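Local coordinates for protein peptidoglycan D,D-transpeptidase FtsI (Yersinia pestis, PDB 6SYN) that probably cross-links septal peptidoglycan as a class B penicillin-binding protein with D,D-transpeptidase activity, and binds a ligand derived from a beta-lactam, at residues G17-R22 against G136-F141; R25-S30 against H122-T127; H265-E270 against L314-S319; S272-L277 against S310-A315. One frame throughout, in Å; residues are numbered along the deposited sequence.

Overall arrangement
Contacts 1 and 2 lie together in the N-terminal part of the chain, in the dimerisation-domain region. Both are small and buried. Contact 2 is wholly apolar; contact 1 also brings a carboxylate, paired with arginines, against I19. They join neighbouring strands of one sheet, 19-20 and 26-38, to the short helices 136-140 and 121-124. Contacts 3 and 4 are about 45 to 50 Å away between centres, in the transpeptidase domain. They share L314, at the end of helix 306-314, and A315 after it, and are only partly buried. Their chemistry is more mixed. Contact 3 sets sulfur over a histidine ring, and contact 4 adds a lysine bound to a backbone carbonyl and a water.

Contact 1: residues G17-R22 against G136-F141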
loop_
_atom_site.group_PDB
_atom_site.type_symbol
_atom_site.label_atom_id
_atom_site.label_comp_id
_atom_site.label_asym_id
_atom_site.label_seq_id
_atom_site.Cartn_x
_atom_site.Cartn_y
_atom_site.Cartn_z
ATOM N N GLY A 17 -15.631 14.782 -14.301
ATOM C CA GLY A 17 -15.539 15.458 -12.991
ATOM C C GLY A 17 -14.105 15.486 -12.487
ATOM O O GLY A 17 -13.312 14.652 -12.934
ATOM N N MET A 18 -13.778 16.410 -11.586
ATOM C CA MET A 18 -12.388 16.623 -11.109
ATOM C C MET A 18 -12.161 15.853 -9.800
ATOM O O MET A 18 -12.965 16.029 -8.853
ATOM C CB MET A 18 -12.114 18.110 -10.879
ATOM C CG MET A 18 -10.646 18.425 -10.805
ATOM S SD MET A 18 -10.355 20.051 -10.098
ATOM C CE MET A 18 -10.483 19.668 -8.352
ATOM N N ILE A 19 -11.092 15.049 -9.749
ATOM C CA ILE A 19 -10.644 14.336 -8.516
ATOM C C ILE A 19 -9.602 15.207 -7.812
ATOM O O ILE A 19 -8.574 15.532 -8.440
ATOM C CB ILE A 19 -10.081 12.933 -8.818
ATOM C CG1 ILE A 19 -10.968 12.153 -9.793
ATOM C CG2 ILE A 19 -9.858 12.179 -7.515
ATOM C CD1 ILE A 19 -10.425 10.798 -10.184
ATOM N N SER A 20 -9.864 15.553 -6.553
ATOM C CA SER A 20 -8.952 16.334 -5.685
ATOM C C SER A 20 -8.664 15.554 -4.401
ATOM O O SER A 20 -9.398 14.599 -4.094
ATOM C CB SER A 20 -9.542 17.674 -5.378
ATOM O OG SER A 20 -10.699 17.526 -4.571
ATOM N N ASP A 21 -7.630 15.975 -3.677
ATOM C CA ASP A 21 -7.249 15.430 -2.348
ATOM C C ASP A 21 -8.091 16.144 -1.277
ATOM O O ASP A 21 -8.874 17.053 -1.634
ATOM C CB ASP A 21 -5.728 15.524 -2.154
ATOM C CG ASP A 21 -5.231 16.845 -1.587
ATOM O OD1 ASP A 21 -5.980 17.846 -1.675
ATOM O OD2 ASP A 21 -4.094 16.861 -1.053
ATOM N N ARG A 22 -7.918 15.763 -0.010
ATOM C CA ARG A 22 -8.778 16.184 1.132
ATOM C C ARG A 22 -8.870 17.715 1.259
ATOM O O ARG A 22 -9.878 18.164 1.828
ATOM C CB ARG A 22 -8.304 15.530 2.437
ATOM C CG ARG A 22 -6.887 15.869 2.882
ATOM C CD ARG A 22 -6.612 15.310 4.269
ATOM N NE ARG A 22 -7.748 15.555 5.158
ATOM C CZ ARG A 22 -8.728 14.691 5.424
ATOM N NH1 ARG A 22 -8.732 13.480 4.895
ATOM N NH2 ARG A 22 -9.720 15.046 6.221
ATOM N N GLY A 136 -8.395 1.852 -10.581
ATOM C CA GLY A 136 -8.428 2.702 -9.378
ATOM C C GLY A 136 -9.721 3.484 -9.249
ATOM O O GLY A 136 -10.776 3.013 -9.721
ATOM N N VAL A 137 -9.627 4.648 -8.612
ATOM C CA VAL A 137 -10.756 5.593 -8.384
ATOM C C VAL A 137 -11.389 5.945 -9.735
ATOM O O VAL A 137 -12.631 5.972 -9.811
ATOM C CB VAL A 137 -10.273 6.834 -7.610
ATOM C CG1 VAL A 137 -10.958 8.108 -8.070
ATOM C CG2 VAL A 137 -10.438 6.637 -6.111
ATOM N N GLU A 138 -10.564 6.193 -10.755
ATOM C CA GLU A 138 -11.012 6.576 -12.122
ATOM C C GLU A 138 -12.059 5.556 -12.599
ATOM O O GLU A 138 -13.132 5.992 -13.057
ATOM C CB GLU A 138 -9.802 6.707 -13.053
ATOM C CG GLU A 138 -10.038 7.606 -14.253
ATOM C CD GLU A 138 -10.025 9.100 -13.978
ATOM O OE1 GLU A 138 -11.082 9.631 -13.601
ATOM O OE2 GLU A 138 -8.968 9.734 -14.162
ATOM N N LYS A 139 -11.793 4.254 -12.450
ATOM C CA LYS A 139 -12.799 3.191 -12.727
ATOM C C LYS A 139 -13.871 3.217 -11.631
ATOM O O LYS A 139 -15.058 3.378 -11.969
ATOM C CB LYS A 139 -12.188 1.787 -12.794
ATOM C CG LYS A 139 -13.208 0.667 -12.617
ATOM C CD LYS A 139 -13.002 -0.559 -13.486
ATOM C CE LYS A 139 -14.308 -1.091 -14.046
ATOM N NZ LYS A 139 -14.124 -2.374 -14.767
ATOM N N SER A 140 -13.447 3.059 -10.375
ATOM C CA SER A 140 -14.295 2.841 -9.170
ATOM C C SER A 140 -15.461 3.839 -9.106
ATOM O O SER A 140 -16.542 3.444 -8.636
ATOM C CB SER A 140 -13.444 2.918 -7.928
ATOM O OG SER A 140 -14.195 2.596 -6.772
ATOM N N PHE A 141 -15.244 5.082 -9.540
ATOM C CA PHE A 141 -16.247 6.179 -9.529
ATOM C C PHE A 141 -16.552 6.648 -10.960
ATOM O O PHE A 141 -16.984 7.810 -11.117
ATOM C CB PHE A 141 -15.731 7.352 -8.688
ATOM C CG PHE A 141 -15.805 7.148 -7.198
ATOM C CD1 PHE A 141 -16.952 7.486 -6.496
ATOM C CD2 PHE A 141 -14.731 6.628 -6.496
ATOM C CE1 PHE A 141 -17.022 7.309 -5.123
ATOM C CE2 PHE A 141 -14.807 6.443 -5.123
ATOM C CZ PHE A 141 -15.951 6.782 -4.439
#
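I19 of strand 19-20 meets V137 and E138 of the short helix 136-140. This is strand-on-helix packing in the mixed sheet of the N-terminal region. The contact is small and buried.

The apolar part is one methyl pair. I19 CD1 and V137 CG1 meet tip to tip at 3.5 Å. The I19 chain reaches out because CD1 continues away from the backbone, with chi2 at 177°. V137 also leans on L177 and L179, so the same apolar patch takes in strand 177-178 and the loop after it. I19 packs on A28 and L145 as well.

The polar part belongs to E138. Its CB does not point straight at the strand, but the chain turns about its CB-CG bond (chi2 76°) and brings the carboxylate nearer. E138 OE1 then comes to 3.7 Å from I19 CD1, a plain van der Waals approach. The carboxylate finds its real partners outside the two segments. OE1 forms a salt bridge with R16, and OE2 takes a salt bridge from R112 and a hydrogen bond with the hydroxyl of Y114. Two arginines would probably keep this buried group ionised. R112 also bonds to the carbonyl of G17, so it ties the chain just before I19 to the same glutamate.

The backbone holds both elements in place. I19 pairs with L27 and A28 of strand 26-38. On the helix side, S140 N bonds to G136 O at 2.8 Å. F141 N bonds to V137 O, also at 2.8 Å, and that oxygen lies in plane at the edge of the F141 ring.

Contact 2: residues R25-S30 against H122-T127; sequences RPLAVS and HIIGVT
This is a buried, wholly apolar contact in the N-terminal region, where the start of strand 26-38 faces the end of helix 121-124. I124 does the work for the helix. L27 and A28 receive it from the strand.

The two branches of I124 divide the task. I124 CD1 lies against L27, 3.8 Å from L27 CB and the same distance from L27 CD1. The L27 and I124 side chains cross at about a right angle. The other branch turns to the next residue, with I124 CG2 4.1 Å from A28 CB. A bend at chi2 (-67°) folds the CD1 end of I124 over L27 instead of carrying it straight on.

A classic beta bulge, with both residues opposite I19, is consistent with L27 and A28 meeting one side chain. The chain turns a corner there. Just after I124 the helix ends, and G125 takes up positive phi (84°) as the first non-helical residue.

Neighbouring elements close round the site. I19 of strand 19-20 also touches I124. M120 packs on L27, and E138 of helix 136-140 packs on A28. The backbone of I124 bonds to E138, joining helix 121-124 to helix 136-140.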
loop_
_atom_site.group_PDB
_atom_site.type_symbol
_atom_site.label_atom_id
_atom_site.label_comp_id
_atom_site.label_asym_id
_atom_site.label_seq_id
_atom_site.Cartn_x
_atom_site.Cartn_y
_atom_site.Cartn_z
ATOM N N ARG A 25 -6.540 19.892 -3.611
ATOM C CA ARG A 25 -5.399 19.855 -4.572
ATOM C C ARG A 25 -5.767 18.932 -5.729
ATOM O O ARG A 25 -6.068 17.761 -5.513
ATOM C CB ARG A 25 -4.100 19.366 -3.927
ATOM C CG ARG A 25 -3.350 20.424 -3.130
ATOM C CD ARG A 25 -2.221 19.811 -2.322
ATOM N NE ARG A 25 -2.021 20.539 -1.080
ATOM C CZ ARG A 25 -2.443 20.159 0.124
ATOM N NH1 ARG A 25 -3.101 19.023 0.297
ATOM N NH2 ARG A 25 -2.187 20.927 1.169
ATOM N N PRO A 26 -5.754 19.416 -6.991
ATOM C CA PRO A 26 -6.195 18.600 -8.121
ATOM C C PRO A 26 -5.274 17.394 -8.339
ATOM O O PRO A 26 -4.073 17.572 -8.258
ATOM C CB PRO A 26 -6.124 19.564 -9.318
ATOM C CG PRO A 26 -6.122 20.943 -8.688
ATOM C CD PRO A 26 -5.340 20.765 -7.405
ATOM N N LEU A 27 -5.859 16.218 -8.593
ATOM C CA LEU A 27 -5.124 14.961 -8.916
ATOM C C LEU A 27 -5.541 14.429 -10.295
ATOM O O LEU A 27 -4.698 13.796 -10.951
ATOM C CB LEU A 27 -5.394 13.907 -7.837
ATOM C CG LEU A 27 -5.241 14.356 -6.386
ATOM C CD1 LEU A 27 -5.386 13.165 -5.457
ATOM C CD2 LEU A 27 -3.907 15.044 -6.151
ATOM N N ALA A 28 -6.801 14.619 -10.696
ATOM C CA ALA A 28 -7.326 14.229 -12.024
ATOM C C ALA A 28 -8.135 15.395 -12.594
ATOM O O ALA A 28 -9.160 15.756 -11.987
ATOM C CB ALA A 28 -8.153 12.971 -11.919
ATOM N N VAL A 29 -7.665 15.964 -13.707
ATOM C CA VAL A 29 -8.251 17.175 -14.353
ATOM C C VAL A 29 -8.429 16.898 -15.850
ATOM O O VAL A 29 -7.507 16.340 -16.468
ATOM C CB VAL A 29 -7.369 18.413 -14.109
ATOM C CG1 VAL A 29 -7.987 19.672 -14.693
ATOM C CG2 VAL A 29 -7.076 18.617 -12.633
ATOM N N SER A 30 -9.588 17.271 -16.395
ATOM C CA SER A 30 -9.919 17.210 -17.841
ATOM C C SER A 30 -9.490 18.526 -18.496
ATOM O O SER A 30 -10.080 19.563 -18.148
ATOM C CB SER A 30 -11.387 16.931 -18.049
ATOM O OG SER A 30 -11.615 15.539 -18.212
ATOM N N HIS A 122 -1.617 4.657 -8.597
ATOM C CA HIS A 122 -2.324 3.420 -8.177
ATOM C C HIS A 122 -3.706 3.762 -7.599
ATOM O O HIS A 122 -4.660 3.030 -7.920
ATOM C CB HIS A 122 -1.434 2.608 -7.229
ATOM C CG HIS A 122 -0.271 1.988 -7.925
ATOM N ND1 HIS A 122 -0.414 0.891 -8.763
ATOM C CD2 HIS A 122 1.040 2.312 -7.940
ATOM C CE1 HIS A 122 0.764 0.560 -9.250
ATOM N NE2 HIS A 122 1.674 1.420 -8.763
ATOM N N ILE A 123 -3.815 4.838 -6.812
ATOM C CA ILE A 123 -5.086 5.304 -6.169
ATOM C C ILE A 123 -6.063 5.795 -7.246
ATOM O O ILE A 123 -7.225 5.369 -7.239
ATOM C CB ILE A 123 -4.815 6.428 -5.147
ATOM C CG1 ILE A 123 -3.837 5.982 -4.057
ATOM C CG2 ILE A 123 -6.126 6.952 -4.569
ATOM C CD1 ILE A 123 -3.791 6.887 -2.845
ATOM N N ILE A 124 -5.603 6.706 -8.102
ATOM C CA ILE A 124 -6.430 7.416 -9.118
ATOM C C ILE A 124 -6.711 6.450 -10.268
ATOM O O ILE A 124 -7.890 6.255 -10.603
ATOM C CB ILE A 124 -5.723 8.691 -9.620
ATOM C CG1 ILE A 124 -5.290 9.608 -8.472
ATOM C CG2 ILE A 124 -6.597 9.419 -10.627
ATOM C CD1 ILE A 124 -6.428 10.233 -7.698
ATOM N N GLY A 125 -5.648 5.878 -10.835
ATOM C CA GLY A 125 -5.705 5.027 -12.035
ATOM C C GLY A 125 -5.702 5.862 -13.299
ATOM O O GLY A 125 -5.232 7.011 -13.246
ATOM N N VAL A 126 -6.208 5.306 -14.399
ATOM C CA VAL A 126 -6.240 5.976 -15.732
ATOM C C VAL A 126 -7.554 5.634 -16.438
ATOM O O VAL A 126 -8.378 4.908 -15.848
ATOM C CB VAL A 126 -5.019 5.579 -16.581
ATOM C CG1 VAL A 126 -3.774 6.327 -16.146
ATOM C CG2 VAL A 126 -4.784 4.080 -16.548
ATOM N N THR A 127 -7.735 6.167 -17.644
ATOM C CA THR A 127 -8.866 5.864 -18.553
ATOM C C THR A 127 -8.347 5.131 -19.789
ATOM O O THR A 127 -7.150 5.251 -20.097
ATOM C CB THR A 127 -9.584 7.142 -18.994
ATOM O OG1 THR A 127 -8.646 7.891 -19.768
ATOM C CG2 THR A 127 -10.106 7.953 -17.827
#

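Contact 3: residues H265-E270 against L314-S319; sequences HGVVKE and LAMPSS
M316 lays its sulfur over one face of the H265 imidazole. M316 SD is 3.9 Å from the centroid of the H265 ring, 26° off its normal. It is shifted toward the rim, so the ring atom nearest to M316 SD is H265 CG, at 3.5 Å. This is a Met-aromatic contact. M316 stays extended as far as the sulfur (chi2 -172°) and bends only at chi3. M316 also packs on T261 and A262 of helix 255-264.

V267 supplies the apolar remainder. Its two methyls take different partners. V267 CG1 meets A315 CB at 3.6 Å. V267 CG2 lies 3.5 Å from M316 CG, and is also close to A315 O. V267 therefore covers both the CB of A315 and the first part of the M316 chain. H265 is exposed and V267 partly so, while M316 is buried.

The M316 carbonyl accepts a hydrogen bond from R357, which links this loop to helix 354-360.

Between H265 and V267, G266 has positive phi (64°) and closes helix 255-264 with a Schellman motif. The contact thus packs the end of that helix against the loop after helix 306-314, in the helical part of a transpeptidase domain of the penicillin-binding type.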
loop_
_atom_site.group_PDB
_atom_site.type_symbol
_atom_site.label_atom_id
_atom_site.label_comp_id
_atom_site.label_asym_id
_atom_site.label_seq_id
_atom_site.Cartn_x
_atom_site.Cartn_y
_atom_site.Cartn_z
ATOM N N HIS A 265 -7.431 -12.994 28.731
ATOM C CA HIS A 265 -7.699 -14.400 29.142
ATOM C C HIS A 265 -7.039 -14.701 30.493
ATOM O O HIS A 265 -7.179 -15.841 30.961
ATOM C CB HIS A 265 -7.230 -15.375 28.051
ATOM C CG HIS A 265 -8.190 -15.538 26.921
ATOM N ND1 HIS A 265 -8.769 -16.755 26.620
ATOM C CD2 HIS A 265 -8.672 -14.657 26.017
ATOM C CE1 HIS A 265 -9.562 -16.617 25.574
ATOM N NE2 HIS A 265 -9.518 -15.342 25.185
ATOM N N GLY A 266 -6.333 -13.731 31.084
ATOM C CA GLY A 266 -5.665 -13.860 32.394
ATOM C C GLY A 266 -4.559 -14.906 32.373
ATOM O O GLY A 266 -4.180 -15.386 33.457
ATOM N N VAL A 267 -4.048 -15.240 31.187
ATOM C CA VAL A 267 -2.954 -16.235 30.982
ATOM C C VAL A 267 -1.658 -15.667 31.576
ATOM O O VAL A 267 -0.852 -16.457 32.119
ATOM C CB VAL A 267 -2.821 -16.573 29.485
ATOM C CG1 VAL A 267 -1.462 -17.151 29.124
ATOM C CG2 VAL A 267 -3.934 -17.501 29.035
ATOM N N VAL A 268 -1.475 -14.347 31.474
ATOM C CA VAL A 268 -0.281 -13.596 31.969
ATOM C C VAL A 268 -0.753 -12.256 32.543
ATOM O O VAL A 268 -1.952 -11.930 32.405
ATOM C CB VAL A 268 0.766 -13.364 30.859
ATOM C CG1 VAL A 268 1.574 -14.615 30.558
ATOM C CG2 VAL A 268 0.142 -12.814 29.584
ATOM N N LYS A 269 0.180 -11.522 33.152
ATOM C CA LYS A 269 0.012 -10.130 33.641
ATOM C C LYS A 269 1.173 -9.294 33.081
ATOM O O LYS A 269 2.218 -9.889 32.770
ATOM C CB LYS A 269 -0.063 -10.157 35.172
ATOM C CG LYS A 269 -0.909 -11.296 35.737
ATOM C CD LYS A 269 -1.375 -11.117 37.164
ATOM C CE LYS A 269 -2.498 -10.111 37.307
ATOM N NZ LYS A 269 -1.982 -8.774 37.681
ATOM N N GLU A 270 0.998 -7.975 32.944
ATOM C CA GLU A 270 1.980 -7.058 32.295
ATOM C C GLU A 270 3.415 -7.486 32.604
ATOM O O GLU A 270 4.226 -7.582 31.657
ATOM C CB GLU A 270 1.890 -5.632 32.829
ATOM C CG GLU A 270 0.649 -4.877 32.417
ATOM C CD GLU A 270 0.450 -3.605 33.225
ATOM O OE1 GLU A 270 0.938 -3.562 34.375
ATOM O OE2 GLU A 270 -0.176 -2.661 32.705
ATOM N N LEU A 314 -0.746 -21.192 23.102
ATOM C CA LEU A 314 -1.013 -22.606 23.492
ATOM C C LEU A 314 -1.508 -22.698 24.944
ATOM O O LEU A 314 -1.965 -23.790 25.325
ATOM C CB LEU A 314 0.249 -23.452 23.270
ATOM C CG LEU A 314 0.536 -23.827 21.815
ATOM C CD1 LEU A 314 1.968 -24.312 21.640
ATOM C CD2 LEU A 314 -0.436 -24.884 21.316
ATOM N N ALA A 315 -1.457 -21.609 25.724
ATOM C CA ALA A 315 -2.129 -21.520 27.045
ATOM C C ALA A 315 -3.579 -21.055 26.849
ATOM O O ALA A 315 -4.232 -20.709 27.856
ATOM C CB ALA A 315 -1.366 -20.608 27.979
ATOM N N MET A 316 -4.072 -21.052 25.606
ATOM C CA MET A 316 -5.456 -20.626 25.264
ATOM C C MET A 316 -6.034 -21.542 24.191
ATOM O O MET A 316 -5.285 -22.203 23.478
ATOM C CB MET A 316 -5.468 -19.180 24.757
ATOM C CG MET A 316 -4.960 -18.188 25.781
ATOM S SD MET A 316 -5.192 -16.461 25.288
ATOM C CE MET A 316 -3.922 -16.307 24.035
ATOM N N PRO A 317 -7.381 -21.609 24.054
ATOM C CA PRO A 317 -8.018 -22.313 22.945
ATOM C C PRO A 317 -7.661 -21.657 21.604
ATOM O O PRO A 317 -7.525 -20.442 21.565
ATOM C CB PRO A 317 -9.528 -22.173 23.185
ATOM C CG PRO A 317 -9.662 -21.711 24.619
ATOM C CD PRO A 317 -8.370 -20.994 24.952
ATOM N N SER A 318 -7.544 -22.468 20.549
ATOM C CA SER A 318 -7.218 -22.035 19.164
ATOM C C SER A 318 -8.149 -20.899 18.721
ATOM O O SER A 318 -7.693 -20.056 17.931
ATOM C CB SER A 318 -7.277 -23.198 18.205
ATOM O OG SER A 318 -8.608 -23.646 18.044
ATOM N N SER A 319 -9.391 -20.872 19.224
ATOM C CA SER A 319 -10.471 -19.932 18.815
ATOM C C SER A 319 -10.185 -18.497 19.280
ATOM O O SER A 319 -10.754 -17.567 18.667
ATOM C CB SER A 319 -11.804 -20.401 19.329
ATOM O OG SER A 319 -11.823 -20.366 20.748
#

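Contact 4: residues S272-L277 against S310-A315; sequences SVLNTL and SKLALA
K311, L274 and N275 carry this contact between strand 273-275 and helix 306-314. K311 reaches from the helix in an extended chain beyond CG. K311 NZ gives a hydrogen bond to N275 O at 2.7 Å. The ammonium sits above the carbonyl plane, 43° out of it. A second bond from K311 NZ to N275 OD1 is weak, at 3.4 Å.

A water closes the polar end. It accepts from K311 NZ at 2.8 Å and donates to N275 OD1 and L277 O. N275 OD1 also accepts from L277 N at 3.1 Å, which makes an Asx turn. With CG anti to the backbone N (chi1 -180°), the N275 amide lies where OD1 can serve the turn, the water and the lysine. Y279 adds a cation-pi contact to K311.

L274 makes the apolar half. L274 CD2 lies 3.6 Å from L312 CD2 and reaches K311 CB more loosely. V268 packs on the L312 side chain too.

The axes of strand 273-275 and of residues 310-314 of the helix stand nearly perpendicular (98°) and come within 10.2 Å. Strand 273-275 pairs antiparallel with strand 294-296. Helix 306-314 packs on helix 354-360 through S310 and L314, and begins at N306 of the ligand pocket.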
loop_
_atom_site.group_PDB
_atom_site.type_symbol
_atom_site.label_atom_id
_atom_site.label_comp_id
_atom_site.label_asym_id
_atom_site.label_seq_id
_atom_site.Cartn_x
_atom_site.Cartn_y
_atom_site.Cartn_z
ATOM N N SER A 272 4.693 -10.201 33.909
ATOM C CA SER A 272 4.954 -11.667 33.849
ATOM C C SER A 272 6.238 -11.964 33.062
ATOM O O SER A 272 6.594 -11.155 32.185
ATOM C CB SER A 272 3.794 -12.414 33.246
ATOM O OG SER A 272 2.623 -12.268 34.035
ATOM N N VAL A 273 6.872 -13.107 33.346
ATOM C CA VAL A 273 8.172 -13.551 32.759
ATOM C C VAL A 273 8.055 -15.022 32.343
ATOM O O VAL A 273 7.847 -15.872 33.235
ATOM C CB VAL A 273 9.342 -13.361 33.745
ATOM C CG1 VAL A 273 10.667 -13.811 33.142
ATOM C CG2 VAL A 273 9.449 -11.927 34.244
ATOM N N LEU A 274 8.236 -15.300 31.046
ATOM C CA LEU A 274 8.103 -16.643 30.414
ATOM C C LEU A 274 9.487 -17.192 30.058
ATOM O O LEU A 274 10.343 -16.405 29.601
ATOM C CB LEU A 274 7.223 -16.529 29.162
ATOM C CG LEU A 274 5.722 -16.719 29.389
ATOM C CD1 LEU A 274 5.183 -15.699 30.373
ATOM C CD2 LEU A 274 4.951 -16.638 28.082
ATOM N N ASN A 275 9.690 -18.496 30.272
ATOM C CA ASN A 275 10.837 -19.275 29.735
ATOM C C ASN A 275 10.770 -19.206 28.203
ATOM O O ASN A 275 9.748 -19.654 27.645
ATOM C CB ASN A 275 10.818 -20.717 30.255
ATOM C CG ASN A 275 11.967 -21.559 29.742
ATOM O OD1 ASN A 275 12.094 -21.786 28.539
ATOM N ND2 ASN A 275 12.809 -22.034 30.647
ATOM N N THR A 276 11.803 -18.657 27.553
ATOM C CA THR A 276 11.840 -18.410 26.084
ATOM C C THR A 276 12.912 -19.290 25.429
ATOM O O THR A 276 13.300 -18.990 24.284
ATOM C CB THR A 276 12.009 -16.913 25.797
ATOM O OG1 THR A 276 12.984 -16.395 26.702
ATOM C CG2 THR A 276 10.711 -16.148 25.944
ATOM N N LEU A 277 13.328 -20.367 26.102
ATOM C CA LEU A 277 14.306 -21.356 25.570
ATOM C C LEU A 277 13.651 -22.168 24.455
ATOM O O LEU A 277 12.429 -22.288 24.408
ATOM C CB LEU A 277 14.788 -22.260 26.709
ATOM C CG LEU A 277 15.650 -21.567 27.761
ATOM C CD1 LEU A 277 15.787 -22.428 29.007
ATOM C CD2 LEU A 277 17.019 -21.216 27.196
ATOM N N SER A 310 4.215 -18.182 21.149
ATOM C CA SER A 310 3.773 -19.589 20.956
ATOM C C SER A 310 3.249 -20.128 22.290
ATOM O O SER A 310 2.223 -20.833 22.292
ATOM C CB SER A 310 4.869 -20.470 20.411
ATOM O OG SER A 310 5.715 -20.924 21.460
ATOM N N LYS A 311 3.932 -19.806 23.387
ATOM C CA LYS A 311 3.531 -20.273 24.738
ATOM C C LYS A 311 2.226 -19.575 25.140
ATOM O O LYS A 311 1.414 -20.228 25.825
ATOM C CB LYS A 311 4.673 -20.087 25.742
ATOM C CG LYS A 311 5.720 -21.192 25.689
ATOM C CD LYS A 311 6.931 -20.950 26.550
ATOM C CE LYS A 311 7.896 -22.117 26.530
ATOM N NZ LYS A 311 8.769 -22.136 27.730
ATOM N N LEU A 312 2.012 -18.325 24.705
ATOM C CA LEU A 312 0.791 -17.531 25.030
ATOM C C LEU A 312 -0.412 -18.093 24.260
ATOM O O LEU A 312 -1.469 -18.298 24.884
ATOM C CB LEU A 312 1.023 -16.051 24.700
ATOM C CG LEU A 312 2.075 -15.325 25.543
ATOM C CD1 LEU A 312 2.183 -13.861 25.131
ATOM C CD2 LEU A 312 1.778 -15.438 27.033
ATOM N N ALA A 313 -0.251 -18.331 22.957
ATOM C CA ALA A 313 -1.242 -19.006 22.085
ATOM C C ALA A 313 -1.695 -20.329 22.715
ATOM O O ALA A 313 -2.918 -20.526 22.829
ATOM C CB ALA A 313 -0.650 -19.246 20.722
ATOM N N LEU A 314 -0.746 -21.192 23.102
ATOM C CA LEU A 314 -1.013 -22.606 23.492
ATOM C C LEU A 314 -1.508 -22.698 24.944
ATOM O O LEU A 314 -1.965 -23.790 25.325
ATOM C CB LEU A 314 0.249 -23.452 23.270
ATOM C CG LEU A 314 0.536 -23.827 21.815
ATOM C CD1 LEU A 314 1.968 -24.312 21.640
ATOM C CD2 LEU A 314 -0.436 -24.884 21.316
ATOM N N ALA A 315 -1.457 -21.609 25.724
ATOM C CA ALA A 315 -2.129 -21.520 27.045
ATOM C C ALA A 315 -3.579 -21.055 26.849
ATOM O O ALA A 315 -4.232 -20.709 27.856
ATOM C CB ALA A 315 -1.366 -20.608 27.979
HETATM O O HOH W 1 11.127 -23.053 26.595
#